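Local atomic coordinates of 5,10-methylenetetrahydrofolate dehydrogenase (PDB entry 5ZF1), a protein that probably oxidises 5,10-methylenetetrahydrofolate to 5,10-methenyltetrahydrofolate with NADP+ as the electron acceptor, a step of folate-dependent one-carbon metabolism. Residues B[139-144]-B[279-284]; B[159-164]-B[192-197]; B[214-219]-B[235-240]. All coordinates share one frame; numbering follows the deposited sequence. Where two conformers were deposited one is given.

Contact 1. Residues B[139-144]-B[279-284]; sequences PATALA and PMTVAM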
ATOM      1  N   PRO B 139       6.945  -9.391  -1.468  1.00 20.79           N
ATOM      2  CA  PRO B 139       7.772  -9.510  -2.674  1.00 20.14           C
ATOM      3  C   PRO B 139       9.250  -9.616  -2.325  1.00 19.20           C
ATOM      4  O   PRO B 139       9.736  -8.983  -1.388  1.00 20.34           O
ATOM      5  CB  PRO B 139       7.456  -8.224  -3.445  1.00 22.04           C
ATOM      6  CG  PRO B 139       6.050  -7.889  -2.988  1.00 21.22           C
ATOM      7  CD  PRO B 139       5.995  -8.263  -1.543  1.00 22.93           C
ATOM      8  N   ALA B 140       9.964 -10.448  -3.087  1.00 21.51           N
ATOM      9  CA  ALA B 140      11.272 -10.934  -2.645  1.00 19.93           C
ATOM     10  C   ALA B 140      12.350  -9.855  -2.693  1.00 21.13           C
ATOM     11  O   ALA B 140      13.193  -9.771  -1.789  1.00 21.45           O
ATOM     12  CB  ALA B 140      11.687 -12.137  -3.497  1.00 23.03           C
ATOM     13  N   THR B 141      12.365  -9.029  -3.740  1.00 23.63           N
ATOM     14  CA  THR B 141      13.380  -7.981  -3.809  1.00 24.23           C
ATOM     15  C   THR B 141      13.186  -6.962  -2.693  1.00 22.75           C
ATOM     16  O   THR B 141      14.155  -6.517  -2.068  1.00 22.09           O
ATOM     17  CB  THR B 141      13.348  -7.303  -5.183  1.00 19.58           C
ATOM     18  OG1 THR B 141      13.650  -8.262  -6.201  1.00 29.69           O
ATOM     19  CG2 THR B 141      14.391  -6.194  -5.260  1.00 22.80           C
ATOM     20  N   ALA B 142      11.938  -6.585  -2.419  1.00 22.24           N
ATOM     21  CA  ALA B 142      11.685  -5.689  -1.298  1.00 26.63           C
ATOM     22  C   ALA B 142      12.110  -6.334   0.013  1.00 25.59           C
ATOM     23  O   ALA B 142      12.743  -5.696   0.863  1.00 25.00           O
ATOM     24  CB  ALA B 142      10.201  -5.295  -1.263  1.00 25.94           C
ATOM     25  N   LEU B 143      11.796  -7.613   0.190  1.00 22.67           N
ATOM     26  CA  LEU B 143      12.211  -8.294   1.404  1.00 23.05           C
ATOM     27  C   LEU B 143      13.728  -8.361   1.499  1.00 19.83           C
ATOM     28  O   LEU B 143      14.295  -8.275   2.599  1.00 27.11           O
ATOM     29  CB  LEU B 143      11.582  -9.691   1.439  1.00 29.86           C
ATOM     30  CG  LEU B 143      11.577 -10.499   2.731  1.00 31.46           C
ATOM     31  CD1 LEU B 143      10.943  -9.716   3.880  1.00 30.26           C
ATOM     32  CD2 LEU B 143      10.805 -11.800   2.469  1.00 25.88           C
ATOM     33  N   ALA B 144      14.403  -8.512   0.356  1.00 20.84           N
ATOM     34  CA  ALA B 144      15.863  -8.552   0.344  1.00 22.14           C
ATOM     35  C   ALA B 144      16.459  -7.238   0.837  1.00 23.23           C
ATOM     36  O   ALA B 144      17.393  -7.229   1.650  1.00 22.84           O
ATOM     37  CB  ALA B 144      16.368  -8.878  -1.064  1.00 23.67           C
ATOM     38  N   PRO B 279      21.217 -12.190  -5.937  1.00 30.74           N
ATOM     39  CA  PRO B 279      21.330 -13.338  -5.021  1.00 27.08           C
ATOM     40  C   PRO B 279      20.491 -13.198  -3.759  1.00 25.72           C
ATOM     41  O   PRO B 279      19.938 -14.195  -3.275  1.00 25.70           O
ATOM     42  CB  PRO B 279      22.833 -13.383  -4.711  1.00 34.03           C
ATOM     43  CG  PRO B 279      23.478 -12.763  -5.902  1.00 34.82           C
ATOM     44  CD  PRO B 279      22.530 -11.724  -6.419  1.00 30.79           C
ATOM     45  N   MET B 280      20.378 -11.984  -3.211  1.00 24.63           N
ATOM     46  CA  MET B 280      19.515 -11.758  -2.054  1.00 23.87           C
ATOM     47  C   MET B 280      18.044 -11.977  -2.400  1.00 23.83           C
ATOM     48  O   MET B 280      17.285 -12.532  -1.597  1.00 23.42           O
ATOM     49  CB  MET B 280      19.723 -10.338  -1.524  1.00 31.36           C
ATOM     50  CG  MET B 280      20.883 -10.156  -0.562  1.00 33.73           C
ATOM     51  SD  MET B 280      20.762 -11.144   0.930  1.00 32.01           S
ATOM     52  CE  MET B 280      19.380 -10.329   1.759  1.00 31.99           C
ATOM     53  N   THR B 281      17.614 -11.508  -3.570  1.00 23.96           N
ATOM     54  CA  THR B 281      16.245 -11.762  -4.011  1.00 22.34           C
ATOM     55  C   THR B 281      15.968 -13.261  -4.105  1.00 24.95           C
ATOM     56  O   THR B 281      14.927 -13.746  -3.649  1.00 22.28           O
ATOM     57  CB  THR B 281      16.003 -11.075  -5.358  1.00 23.28           C
ATOM     58  OG1 THR B 281      16.164  -9.661  -5.197  1.00 25.22           O
ATOM     59  CG2 THR B 281      14.610 -11.387  -5.887  1.00 24.40           C
ATOM     60  N   VAL B 282      16.902 -14.015  -4.680  1.00 23.66           N
ATOM     61  CA  VAL B 282      16.692 -15.450  -4.832  1.00 23.35           C
ATOM     62  C   VAL B 282      16.614 -16.131  -3.468  1.00 24.58           C
ATOM     63  O   VAL B 282      15.764 -17.004  -3.246  1.00 22.90           O
ATOM     64  CB  VAL B 282      17.795 -16.052  -5.723  1.00 24.39           C
ATOM     65  CG1 VAL B 282      17.771 -17.552  -5.650  1.00 26.26           C
ATOM     66  CG2 VAL B 282      17.578 -15.616  -7.169  1.00 27.82           C
ATOM     67  N   ALA B 283      17.479 -15.723  -2.529  1.00 20.92           N
ATOM     68  CA  ALA B 283      17.420 -16.263  -1.171  1.00 22.22           C
ATOM     69  C   ALA B 283      16.082 -15.949  -0.518  1.00 25.88           C
ATOM     70  O   ALA B 283      15.517 -16.785   0.191  1.00 21.09           O
ATOM     71  CB  ALA B 283      18.562 -15.705  -0.323  1.00 25.36           C
ATOM     72  N   MET B 284      15.551 -14.746  -0.754  1.00 22.44           N
ATOM     73  CA  MET B 284      14.248 -14.420  -0.186  1.00 22.70           C
ATOM     74  C   MET B 284      13.117 -15.186  -0.855  1.00 20.19           C
ATOM     75  O   MET B 284      12.113 -15.481  -0.195  1.00 24.35           O
ATOM     76  CB  MET B 284      14.005 -12.913  -0.271  1.00 28.76           C
ATOM     77  CG  MET B 284      14.891 -12.115   0.646  1.00 26.02           C
ATOM     78  SD  MET B 284      14.669 -12.552   2.367  1.00 38.57           S
ATOM     79  CE  MET B 284      16.207 -13.382   2.600  1.00 26.51           C
TER
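A140 and A144 of helix 140-151 lie against T281, M280 and M284 of helix 277-298, a helix-helix crossing beside the Rossmann-type sheet of the NAD(P)-binding domain. The axes of the two short helical segments come within 7.8 Å at an angle of 110°, and small residues at the crossing permit that closeness. The apolar contacts form two groups. In the first, the alanine methyls do the touching: CB of A144 meets CB of M280 at 3.7 Å, while CB of A140 lies 3.6 Å from the carbonyl O of T281 and close to the T281 methyl CG2. One helical turn separates these alanines, which puts both methyls on the same side of their helix. In the second group the methionines supply long unbranched chains that bend to follow the neighbouring helix. The M284 chain, bent at chi2 and chi3, lays its CG over the backbone of A144 and brings SD to 3.7 Å from CG of L143, the two side chains crossing at about a right angle. M280 is likewise bent, and its terminal CE reaches 3.7 Å from the carbonyl O of A144. Beyond these, M280 and M284 touch I14 of helix 7-26, a third helix against this pair.

The polar contact is a pair of threonine hydroxyls at the more open side. T281 OG1 is hydrogen-bonded to V277 O in the preceding turn of its own helix. Its chi1 of -62° sets OG1 beside its backbone N and turned to the other helix, where T141 OG1 lies 3.0 Å from T281 OG1.

Contact 2. Residues B[159-164]-B[192-197]; sequences RNAVVI and ATVTIC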
ATOM      1  N   ARG B 159      14.404   7.188  11.462  1.00 16.74           N
ATOM      2  CA  ARG B 159      15.392   7.751  10.551  1.00 12.00           C
ATOM      3  C   ARG B 159      14.708   8.178   9.254  1.00 16.89           C
ATOM      4  O   ARG B 159      13.641   7.679   8.913  1.00 17.43           O
ATOM      5  CB  ARG B 159      16.508   6.752  10.255  1.00 16.84           C
ATOM      6  CG  ARG B 159      17.702   6.812  11.273  1.00 15.93           C
ATOM      7  CD  ARG B 159      17.239   6.504  12.682  1.00 21.50           C
ATOM      8  NE  ARG B 159      18.351   6.629  13.636  1.00 16.09           N
ATOM      9  CZ  ARG B 159      18.323   6.113  14.854  1.00 21.91           C
ATOM     10  NH1 ARG B 159      17.261   5.427  15.250  1.00 19.83           N
ATOM     11  NH2 ARG B 159      19.379   6.250  15.650  1.00 17.21           N
ATOM     12  N   ASN B 160      15.364   9.083   8.535  1.00 16.01           N
ATOM     13  CA  ASN B 160      14.867   9.593   7.246  1.00 16.54           C
ATOM     14  C   ASN B 160      15.289   8.648   6.127  1.00 14.98           C
ATOM     15  O   ASN B 160      16.486   8.499   5.854  1.00 18.03           O
ATOM     16  CB  ASN B 160      15.436  10.988   6.981  1.00 16.19           C
ATOM     17  CG  ASN B 160      14.848  12.056   7.873  1.00 22.61           C
ATOM     18  OD1 ASN B 160      13.899  11.824   8.620  1.00 21.01           O
ATOM     19  ND2 ASN B 160      15.419  13.255   7.792  1.00 26.25           N
ATOM     20  N   ALA B 161      14.318   8.039   5.437  1.00 17.09           N
ATOM     21  CA  ALA B 161      14.612   7.113   4.355  1.00 12.87           C
ATOM     22  C   ALA B 161      13.988   7.660   3.088  1.00 17.33           C
ATOM     23  O   ALA B 161      12.823   8.072   3.098  1.00 19.39           O
ATOM     24  CB  ALA B 161      14.085   5.697   4.641  1.00 15.63           C
ATOM     25  N   VAL B 162      14.768   7.722   2.025  1.00 11.77           N
ATOM     26  CA  VAL B 162      14.245   8.113   0.715  1.00 12.80           C
ATOM     27  C   VAL B 162      14.261   6.869  -0.160  1.00 16.32           C
ATOM     28  O   VAL B 162      15.298   6.214  -0.292  1.00 14.99           O
ATOM     29  CB  VAL B 162      15.083   9.243   0.086  1.00 13.76           C
ATOM     30  CG1 VAL B 162      14.641   9.493  -1.388  1.00 16.39           C
ATOM     31  CG2 VAL B 162      14.976  10.504   0.922  1.00 16.57           C
ATOM     32  N   VAL B 163      13.128   6.561  -0.793  1.00 11.99           N
ATOM     33  CA  VAL B 163      13.056   5.479  -1.766  1.00 11.32           C
ATOM     34  C   VAL B 163      12.848   6.151  -3.109  1.00 14.69           C
ATOM     35  O   VAL B 163      11.858   6.870  -3.278  1.00 15.48           O
ATOM     36  CB  VAL B 163      11.904   4.511  -1.468  1.00 16.20           C
ATOM     37  CG1 VAL B 163      11.868   3.411  -2.540  1.00 16.88           C
ATOM     38  CG2 VAL B 163      12.043   3.891  -0.055  1.00 17.98           C
ATOM     39  N   ILE B 164      13.772   5.935  -4.043  1.00 15.03           N
ATOM     40  CA  ILE B 164      13.673   6.507  -5.390  1.00 14.08           C
ATOM     41  C   ILE B 164      13.090   5.418  -6.277  1.00 14.74           C
ATOM     42  O   ILE B 164      13.771   4.441  -6.597  1.00 17.95           O
ATOM     43  CB  ILE B 164      15.034   6.994  -5.918  1.00 15.55           C
ATOM     44  CG1 ILE B 164      15.650   7.997  -4.948  1.00 17.87           C
ATOM     45  CG2 ILE B 164      14.846   7.656  -7.317  1.00 17.64           C
ATOM     46  CD1 ILE B 164      17.053   8.416  -5.280  1.00 18.83           C
ATOM     47  N   ALA B 192      10.720   3.766   9.838  1.00 17.44           N
ATOM     48  CA  ALA B 192      11.395   4.927   9.274  1.00 15.88           C
ATOM     49  C   ALA B 192      10.379   5.966   8.797  1.00 17.00           C
ATOM     50  O   ALA B 192       9.208   5.661   8.558  1.00 17.75           O
ATOM     51  CB  ALA B 192      12.290   4.516   8.105  1.00 15.02           C
ATOM     52  N   THR B 193      10.856   7.205   8.649  1.00 14.86           N
ATOM     53  CA  THR B 193      10.116   8.286   7.996  1.00 13.84           C
ATOM     54  C   THR B 193      10.499   8.242   6.517  1.00 17.62           C
ATOM     55  O   THR B 193      11.638   8.532   6.174  1.00 16.29           O
ATOM     56  CB  THR B 193      10.498   9.634   8.608  1.00 14.08           C
ATOM     57  OG1 THR B 193      10.247   9.612  10.020  1.00 18.62           O
ATOM     58  CG2 THR B 193       9.682  10.776   7.963  1.00 16.22           C
ATOM     59  N   VAL B 194       9.554   7.912   5.635  1.00 15.82           N
ATOM     60  CA  VAL B 194       9.892   7.521   4.262  1.00 13.82           C
ATOM     61  C   VAL B 194       9.406   8.598   3.313  1.00 15.42           C
ATOM     62  O   VAL B 194       8.255   9.023   3.409  1.00 15.83           O
ATOM     63  CB  VAL B 194       9.248   6.175   3.890  1.00 18.79           C
ATOM     64  CG1 VAL B 194       9.521   5.827   2.439  1.00 15.59           C
ATOM     65  CG2 VAL B 194       9.781   5.056   4.774  1.00 14.56           C
ATOM     66  N   THR B 195      10.276   9.034   2.404  1.00 14.12           N
ATOM     67  CA  THR B 195       9.860   9.879   1.283  1.00 16.54           C
ATOM     68  C   THR B 195       9.910   9.024   0.035  1.00 15.91           C
ATOM     69  O   THR B 195      10.917   8.361  -0.216  1.00 14.01           O
ATOM     70  CB  THR B 195      10.793  11.078   1.114  1.00 18.64           C
ATOM     71  OG1 THR B 195      10.824  11.840   2.326  1.00 17.90           O
ATOM     72  CG2 THR B 195      10.322  11.959  -0.083  1.00 18.41           C
ATOM     73  N   ILE B 196       8.824   9.030  -0.740  1.00 14.70           N
ATOM     74  CA  ILE B 196       8.752   8.325  -2.009  1.00 13.80           C
ATOM     75  C   ILE B 196       9.025   9.358  -3.090  1.00 15.72           C
ATOM     76  O   ILE B 196       8.228  10.281  -3.276  1.00 15.16           O
ATOM     77  CB  ILE B 196       7.373   7.689  -2.220  1.00 13.07           C
ATOM     78  CG1 ILE B 196       7.096   6.650  -1.115  1.00 18.86           C
ATOM     79  CG2 ILE B 196       7.309   7.024  -3.574  1.00 17.02           C
ATOM     80  CD1 ILE B 196       5.617   6.379  -0.937  1.00 17.81           C
ATOM     81  N   CYS B 197      10.164   9.222  -3.755  1.00 12.91           N
ATOM     82  CA  CYS B 197      10.495  10.017  -4.928  1.00 15.03           C
ATOM     83  C   CYS B 197      10.314   9.147  -6.160  1.00 14.25           C
ATOM     84  O   CYS B 197      10.342   7.918  -6.085  1.00 15.50           O
ATOM     85  CB  CYS B 197      11.933  10.536  -4.854  1.00 15.51           C
ATOM     86  SG  CYS B 197      12.240  11.709  -3.509  1.00 19.41           S
TER
HETATM   87  O   HOH W   1      12.467  10.772  10.713  1.00 17.79           O
HETATM   88  O   HOH W   2      12.354  10.778   4.134  1.00 22.64           O
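V163 and V194 touch obliquely on one face of a parallel strand pair, with A161 and A192 beside them, while N160, T193, V162, T195 and C197 occupy the other face. The ladder runs in register from N160 beside T193 to I164 beside C197. Five backbone hydrogen bonds alternate between the strands; that from A161 N to T193 O, 2.8 Å long, is almost straight at the hydrogen (177°).

V162 can be followed outward. Its CB rises on the face shared with T195 and C197; CG2 branches beside the backbone N, 4.2 Å from CB of T195. The other methyl, CG1, is anti to that N (chi1 172°), which carries it forward to 3.9 Å from SG of C197. Beta-branched valines suit such extended backbone, and the slim, weakly polar cysteine packs against L206 and Y209 of helix 203-211. On the opposite face V163 CG2 meets V194 CG1 at 4.0 Å, both residues packing on L178 of helix 171-178.

Threonines give this edge strand polar reach. Water 1 donates to N160 OD1 (2.7 Å) and accepts from T193 OG1 (2.6 Å); N160 ND2 is held by N212 O. Water 2 donates to A161 O and is also hydrogen-bonded to T195 OG1 at 2.6 Å. Across the dimer interface T193 OG1 bonds T201 OG1 of the second subunit, and T195 OG1 bonds its own counterpart there.

Strand 193-197 is outermost within its chain, but V194, T195 and I196 pair antiparallel with a strand of the second subunit, continuing the sheet through the dimer. Strands 160-164 and 193-197, parallel neighbours joined through helix 171-178, make a beta-alpha-beta unit of the Rossmann-type domain.

Contact 3. Residues B[214-219]-B[235-240]; sequences DIIITA and ATIIDV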
ATOM      1  N   ASP B 214      19.033   9.637   5.938  1.00 17.53           N
ATOM      2  CA  ASP B 214      19.929   8.653   6.525  1.00 14.37           C
ATOM      3  C   ASP B 214      20.066   7.395   5.682  1.00 16.36           C
ATOM      4  O   ASP B 214      21.079   6.696   5.789  1.00 19.34           O
ATOM      5  CB  ASP B 214      19.403   8.292   7.908  1.00 18.94           C
ATOM      6  CG  ASP B 214      19.228   9.503   8.764  1.00 23.14           C
ATOM      7  OD1 ASP B 214      20.244  10.208   8.968  1.00 24.35           O
ATOM      8  OD2 ASP B 214      18.087   9.772   9.206  1.00 22.61           O
ATOM      9  N   ILE B 215      19.071   7.087   4.852  1.00 16.12           N
ATOM     10  CA  ILE B 215      19.065   5.901   4.007  1.00 12.76           C
ATOM     11  C   ILE B 215      18.514   6.332   2.665  1.00 12.29           C
ATOM     12  O   ILE B 215      17.489   7.018   2.633  1.00 15.25           O
ATOM     13  CB  ILE B 215      18.182   4.778   4.587  1.00 18.24           C
ATOM     14  CG1 ILE B 215      18.701   4.327   5.967  1.00 15.81           C
ATOM     15  CG2 ILE B 215      18.133   3.576   3.659  1.00 17.81           C
ATOM     16  CD1 ILE B 215      17.649   3.535   6.758  1.00 19.58           C
ATOM     17  N   ILE B 216      19.192   5.955   1.581  1.00 15.90           N
ATOM     18  CA  ILE B 216      18.672   6.116   0.215  1.00 13.40           C
ATOM     19  C   ILE B 216      18.625   4.748  -0.438  1.00 15.54           C
ATOM     20  O   ILE B 216      19.619   4.014  -0.439  1.00 17.67           O
ATOM     21  CB  ILE B 216      19.528   7.079  -0.628  1.00 14.82           C
ATOM     22  CG1 ILE B 216      19.665   8.437   0.051  1.00 15.23           C
ATOM     23  CG2 ILE B 216      18.915   7.249  -2.079  1.00 15.94           C
ATOM     24  CD1 ILE B 216      20.675   9.357  -0.704  1.00 22.62           C
ATOM     25  N   ILE B 217      17.465   4.405  -0.995  1.00 15.28           N
ATOM     26  CA  ILE B 217      17.271   3.163  -1.726  0.54 14.20           C
ATOM     27  C   ILE B 217      16.857   3.539  -3.137  1.00 18.47           C
ATOM     28  O   ILE B 217      15.828   4.187  -3.320  1.00 20.10           O
ATOM     29  CB  ILE B 217      16.205   2.280  -1.062  0.54 17.77           C
ATOM     30  CG1 ILE B 217      16.715   1.788   0.292  0.54 16.92           C
ATOM     31  CG2 ILE B 217      15.842   1.111  -1.978  0.54 19.77           C
ATOM     32  CD1 ILE B 217      15.624   1.361   1.244  0.54 18.61           C
ATOM     33  N   THR B 218      17.673   3.169  -4.134  1.00 20.09           N
ATOM     34  CA  THR B 218      17.360   3.444  -5.543  0.56 18.35           C
ATOM     35  C   THR B 218      16.753   2.189  -6.159  1.00 21.07           C
ATOM     36  O   THR B 218      17.463   1.205  -6.382  1.00 22.12           O
ATOM     37  CB  THR B 218      18.588   3.890  -6.346  0.56 26.36           C
ATOM     38  OG1 THR B 218      19.533   2.815  -6.461  0.56 22.71           O
ATOM     39  CG2 THR B 218      19.258   5.107  -5.724  0.56 23.51           C
ATOM     40  N   ALA B 219      15.443   2.220  -6.436  1.00 19.74           N
ATOM     41  CA  ALA B 219      14.709   1.071  -6.933  1.00 19.03           C
ATOM     42  C   ALA B 219      14.132   1.315  -8.314  1.00 24.80           C
ATOM     43  O   ALA B 219      13.512   0.415  -8.884  1.00 34.76           O
ATOM     44  CB  ALA B 219      13.567   0.706  -5.972  1.00 23.05           C
ATOM     45  N   ALA B 235      25.530   8.193   5.599  1.00 20.25           N
ATOM     46  CA  ALA B 235      24.261   7.601   5.186  1.00 18.20           C
ATOM     47  C   ALA B 235      24.460   6.225   4.539  1.00 21.80           C
ATOM     48  O   ALA B 235      25.548   5.853   4.103  1.00 21.33           O
ATOM     49  CB  ALA B 235      23.539   8.537   4.211  1.00 19.57           C
ATOM     50  N   THR B 236      23.369   5.468   4.462  1.00 16.08           N
ATOM     51  CA  THR B 236      23.383   4.138   3.894  1.00 16.04           C
ATOM     52  C   THR B 236      22.750   4.218   2.517  1.00 21.39           C
ATOM     53  O   THR B 236      21.644   4.746   2.382  1.00 19.01           O
ATOM     54  CB  THR B 236      22.600   3.170   4.780  1.00 20.77           C
ATOM     55  OG1 THR B 236      23.232   3.095   6.068  1.00 19.55           O
ATOM     56  CG2 THR B 236      22.521   1.801   4.161  1.00 20.79           C
ATOM     57  N   ILE B 237      23.450   3.698   1.518  1.00 22.03           N
ATOM     58  CA  ILE B 237      23.029   3.743   0.121  1.00 20.19           C
ATOM     59  C   ILE B 237      22.874   2.315  -0.373  1.00 23.19           C
ATOM     60  O   ILE B 237      23.847   1.553  -0.404  1.00 24.57           O
ATOM     61  CB  ILE B 237      24.038   4.510  -0.747  1.00 21.92           C
ATOM     62  CG1 ILE B 237      24.408   5.853  -0.108  1.00 24.71           C
ATOM     63  CG2 ILE B 237      23.526   4.631  -2.208  1.00 24.93           C
ATOM     64  CD1 ILE B 237      23.322   6.886  -0.144  1.00 25.07           C
ATOM     65  N   ILE B 238      21.661   1.953  -0.787  1.00 21.35           N
ATOM     66  CA  ILE B 238      21.398   0.640  -1.367  1.00 20.43           C
ATOM     67  C   ILE B 238      20.886   0.835  -2.787  1.00 21.44           C
ATOM     68  O   ILE B 238      19.830   1.451  -2.992  1.00 20.13           O
ATOM     69  CB  ILE B 238      20.395  -0.166  -0.539  1.00 24.09           C
ATOM     70  CG1 ILE B 238      21.017  -0.488   0.825  1.00 26.61           C
ATOM     71  CG2 ILE B 238      19.990  -1.446  -1.294  1.00 25.44           C
ATOM     72  CD1 ILE B 238      20.040  -1.022   1.843  1.00 30.29           C
ATOM     73  N   ASP B 239      21.640   0.313  -3.758  1.00 20.41           N
ATOM     74  CA  ASP B 239      21.250   0.283  -5.161  1.00 24.04           C
ATOM     75  C   ASP B 239      20.591  -1.060  -5.466  1.00 23.14           C
ATOM     76  O   ASP B 239      21.247  -2.104  -5.437  1.00 21.34           O
ATOM     77  CB  ASP B 239      22.477   0.538  -6.043  1.00 22.53           C
ATOM     78  CG  ASP B 239      22.121   0.772  -7.495  1.00 32.95           C
ATOM     79  OD1 ASP B 239      20.944   0.601  -7.861  1.00 26.35           O
ATOM     80  OD2 ASP B 239      23.033   1.146  -8.275  1.00 33.65           O
ATOM     81  N   VAL B 240      19.287  -1.034  -5.774  1.00 22.13           N
ATOM     82  CA  VAL B 240      18.553  -2.281  -5.983  1.00 19.63           C
ATOM     83  C   VAL B 240      18.994  -2.956  -7.282  1.00 32.64           C
ATOM     84  O   VAL B 240      18.903  -4.185  -7.415  1.00 33.18           O
ATOM     85  CB  VAL B 240      17.033  -2.013  -5.948  1.00 21.58           C
ATOM     86  CG1 VAL B 240      16.255  -3.288  -6.167  1.00 26.89           C
ATOM     87  CG2 VAL B 240      16.649  -1.399  -4.606  1.00 30.19           C
TER
HETATM   88  O   HOH W   3      22.113   5.001   7.718  1.00 23.48           O
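I216 and I237 lie side by side and point the same way from two neighbouring parallel strands of the Rossmann-type NAD(P)-binding domain. Their CD1 methyls meet at 3.7 Å. I237 is bent at chi2 (-71°), which turns its CD1 back to 3.8 Å from CB of I216. Branched isoleucines suit both the extended backbone and the greasy layers above and below a buried sheet.

On the other face I217 and V240 are set obliquely in the conformer of I217 given here, and CG2 of V240 also lies 4.0 Å from CB of A219. I217, I238 and V240 pack on helix 140-151. I164 of the adjoining strand touches I216 and T218 on the face those two residues share.

The backbones hold the strands in register through five hydrogen bonds, among them I238 N to I216 O, nearly straight at 173°. At the end of the pair D239 CG stands anti to the backbone N (chi1 -170°), and its carboxylate is held by the N-H groups of D257 and G241.

At the start, the D214 side chain sets off away from the partner strand; OD2 accepts the N-H of N160 and OD1 forms a salt bridge with K232 NZ. The D214 carbonyl O is gripped twice across this region: T236 N donates to it, and water 3 donates to D214 O at 2.8 Å while also bonding T236 OG1 at 2.8 Å.

In the fold
All three contacts belong to the NAD(P)-binding domain. Contacts 2 and 3 share one parallel sheet, their centres 9 Å apart, because strands 160-164 and 215-218 are neighbours in it; together they give the strand order 236-239, 215-218, 160-164, 193-197. Along the chain contact 2 closes before contact 3 opens, and both are nested within the loop closed by contact 1. Contact 1 is a helix crossing. The centres of contacts 1 and 3 are 16 Å apart. The centres of contacts 1 and 2 are 20 Å apart. Contact 1 meets contact 3 just past the end of strand 236-239, where T141 CG2 packs on V240 CG1 at 3.6 Å. The domain thus runs from helices near the chain's centre to the dimer-forming sheet edge.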